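Local coordinates for protein ATP synthase subunit s, mitochondrial (Bos taurus, PDB 3E4G) that regulates mitochondrial ATP synthase, being needed for its proton conduction and promoting ATP synthesis by blocking a proton leak, at residues A[71-76]-A[93-98]. The protein carries 1 engineered substitution. Sequence-based numbering, arbitrary orientation.
Sequences SCIMSI and CKCHYI
With CG of Tyr97 anti to its own carbonyl carbon (chi1 -59°), the phenol reaches across to 71-76, while CG of Met74, between its backbone N and carbonyl carbon (chi1 66°), brings SD to the ring and a bend at chi3 turns CE toward Tyr97 CB and O. Met74 SD lies 4.9 Å from the centroid of the Tyr97 ring, 47° off the normal, an oblique Met-aromatic contact, and Met74 CE packs on Tyr97 CB at 3.8 Å. Thin, flexible methionine suits such a slanted approach. Elsewhere on the ring, Cys72 CB meets Tyr97 CE2 at 4.0 Å; the hydroxyl weakly bonds Asn7 of the N-terminal domain. The loops follow strands 63-69 and 89-93, neighbouring parallel strands of the second and third leucine-rich repeats, and lie next to each other as successive repeats of such a solenoid do. Inside, Ile73 and, in the conformer described here, Ile98 run alongside each other, both also touching Leu92: branched aliphatics fit this buried layer. With an alanine in place of Tyr97, Met74 SD would probably lose its aromatic partner and a gap would open beside Cys72. No direct hydrogen bond joins the backbones; instead one water donates to Ser71 O and Ile73 O and accepts from Tyr97 N at 3.0 Å, while a second accepts from His96 N near Ser71 O.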
loop_
_atom_site.group_PDB
_atom_site.type_symbol
_atom_site.label_atom_id
_atom_site.label_comp_id
_atom_site.label_asym_id
_atom_site.label_seq_id
_atom_site.Cartn_x
_atom_site.Cartn_y
_atom_site.Cartn_z
ATOM N N SER A 71 -6.771 8.954 -1.589
ATOM C CA SER A 71 -5.556 9.339 -0.880
ATOM C C SER A 71 -4.554 9.939 -1.859
ATOM O O SER A 71 -4.515 9.569 -3.043
ATOM C CB SER A 71 -4.984 8.109 -0.209
ATOM O OG SER A 71 -3.708 8.314 0.358
ATOM N N CYS A 72 -3.672 10.798 -1.340
ATOM C CA CYS A 72 -2.598 11.420 -2.169
ATOM C C CYS A 72 -1.282 10.745 -2.029
ATOM O O CYS A 72 -0.256 11.317 -2.480
ATOM C CB CYS A 72 -2.506 12.955 -1.846
ATOM S SG CYS A 72 -1.903 13.299 -0.190
ATOM N N ILE A 73 -1.221 9.517 -1.517
ATOM C CA ILE A 73 0.054 8.810 -1.444
ATOM C C ILE A 73 0.603 8.590 -2.849
ATOM O O ILE A 73 -0.091 8.348 -3.834
ATOM C CB ILE A 73 -0.067 7.495 -0.669
ATOM C CG1 ILE A 73 -1.086 6.526 -1.312
ATOM C CG2 ILE A 73 -0.349 7.767 0.798
ATOM C CD1 ILE A 73 -1.190 5.198 -0.487
ATOM N N MET A 74 1.958 8.631 -2.903
ATOM C CA MET A 74 2.666 8.391 -4.200
ATOM C C MET A 74 4.086 8.094 -3.956
ATOM O O MET A 74 4.685 8.645 -3.044
ATOM C CB MET A 74 2.423 9.379 -5.161
ATOM C CG MET A 74 2.944 10.501 -4.748
ATOM S SD MET A 74 2.625 11.855 -6.010
ATOM C CE MET A 74 2.923 11.072 -7.551
ATOM N N SER A 75 4.690 7.370 -4.864
ATOM C CA SER A 75 6.099 7.205 -5.061
ATOM C C SER A 75 6.906 7.109 -3.805
ATOM O O SER A 75 6.858 6.077 -3.068
ATOM C CB SER A 75 6.617 8.259 -6.111
ATOM O OG SER A 75 6.571 9.578 -5.546
ATOM N N ILE A 76 7.760 8.077 -3.576
ATOM C CA ILE A 76 8.704 7.955 -2.482
ATOM C C ILE A 76 7.965 8.022 -1.123
ATOM O O ILE A 76 8.581 7.673 -0.104
ATOM C CB ILE A 76 9.973 8.794 -2.624
ATOM C CG1 ILE A 76 9.474 10.196 -2.626
ATOM C CG2 ILE A 76 10.842 8.301 -3.783
ATOM C CD1 ILE A 76 8.141 10.747 -2.093
ATOM N N CYS A 93 -7.450 2.426 -3.376
ATOM C CA CYS A 93 -8.715 2.676 -4.077
ATOM C C CYS A 93 -8.795 4.153 -4.388
ATOM O O CYS A 93 -8.699 4.996 -3.492
ATOM C CB CYS A 93 -9.887 2.226 -3.172
ATOM S SG CYS A 93 -11.499 2.542 -3.883
ATOM N N LYS A 94 -8.971 4.489 -5.672
ATOM C CA LYS A 94 -9.114 5.905 -6.064
ATOM C C LYS A 94 -7.902 6.691 -5.515
ATOM O O LYS A 94 -8.013 7.787 -4.961
ATOM C CB LYS A 94 -10.432 6.499 -5.562
ATOM C CG LYS A 94 -11.631 5.876 -6.219
ATOM C CD LYS A 94 -13.010 6.404 -5.714
ATOM C CE LYS A 94 -13.379 5.862 -4.371
ATOM N NZ LYS A 94 -14.894 6.041 -4.084
ATOM N N CYS A 95 -6.705 6.090 -5.723
ATOM C CA CYS A 95 -5.410 6.747 -5.415
ATOM C C CYS A 95 -4.898 7.266 -6.741
ATOM O O CYS A 95 -4.272 6.556 -7.528
ATOM C CB CYS A 95 -4.433 5.823 -4.745
ATOM S SG CYS A 95 -4.916 5.332 -3.086
ATOM N N HIS A 96 -5.248 8.517 -7.063
ATOM C CA HIS A 96 -5.045 9.039 -8.419
ATOM C C HIS A 96 -3.608 9.281 -8.761
ATOM O O HIS A 96 -3.288 9.439 -9.953
ATOM C CB HIS A 96 -5.948 10.214 -8.636
ATOM C CG HIS A 96 -7.427 9.873 -8.451
ATOM N ND1 HIS A 96 -8.043 8.814 -9.055
ATOM C CD2 HIS A 96 -8.318 10.409 -7.585
ATOM C CE1 HIS A 96 -9.297 8.774 -8.634
ATOM N NE2 HIS A 96 -9.496 9.750 -7.764
ATOM N N TYR A 97 -2.709 9.322 -7.788
ATOM C CA TYR A 97 -1.299 9.596 -8.038
ATOM C C TYR A 97 -0.479 8.346 -8.111
ATOM O O TYR A 97 0.706 8.452 -8.502
ATOM C CB TYR A 97 -0.746 10.527 -6.994
ATOM C CG TYR A 97 -1.444 11.837 -6.908
ATOM C CD1 TYR A 97 -1.027 12.862 -7.639
ATOM C CD2 TYR A 97 -2.380 12.079 -5.945
ATOM C CE1 TYR A 97 -1.693 14.105 -7.566
ATOM C CE2 TYR A 97 -3.058 13.258 -5.819
ATOM C CZ TYR A 97 -2.732 14.245 -6.637
ATOM O OH TYR A 97 -3.320 15.502 -6.564
ATOM N N ILE A 98 -0.989 7.189 -7.707
ATOM C CA ILE A 98 -0.267 5.882 -7.752
ATOM C C ILE A 98 0.091 5.594 -9.200
ATOM O O ILE A 98 -0.744 5.849 -10.110
ATOM C CB ILE A 98 -1.123 4.745 -7.044
ATOM C CG1 ILE A 98 -1.239 5.048 -5.574
ATOM C CG2 ILE A 98 -0.617 3.298 -7.383
ATOM C CD1 ILE A 98 -1.590 4.019 -4.554
HETATM O O HOH W 1 -2.637 8.635 -4.915
HETATM O O HOH W 2 -6.335 10.346 -5.045
#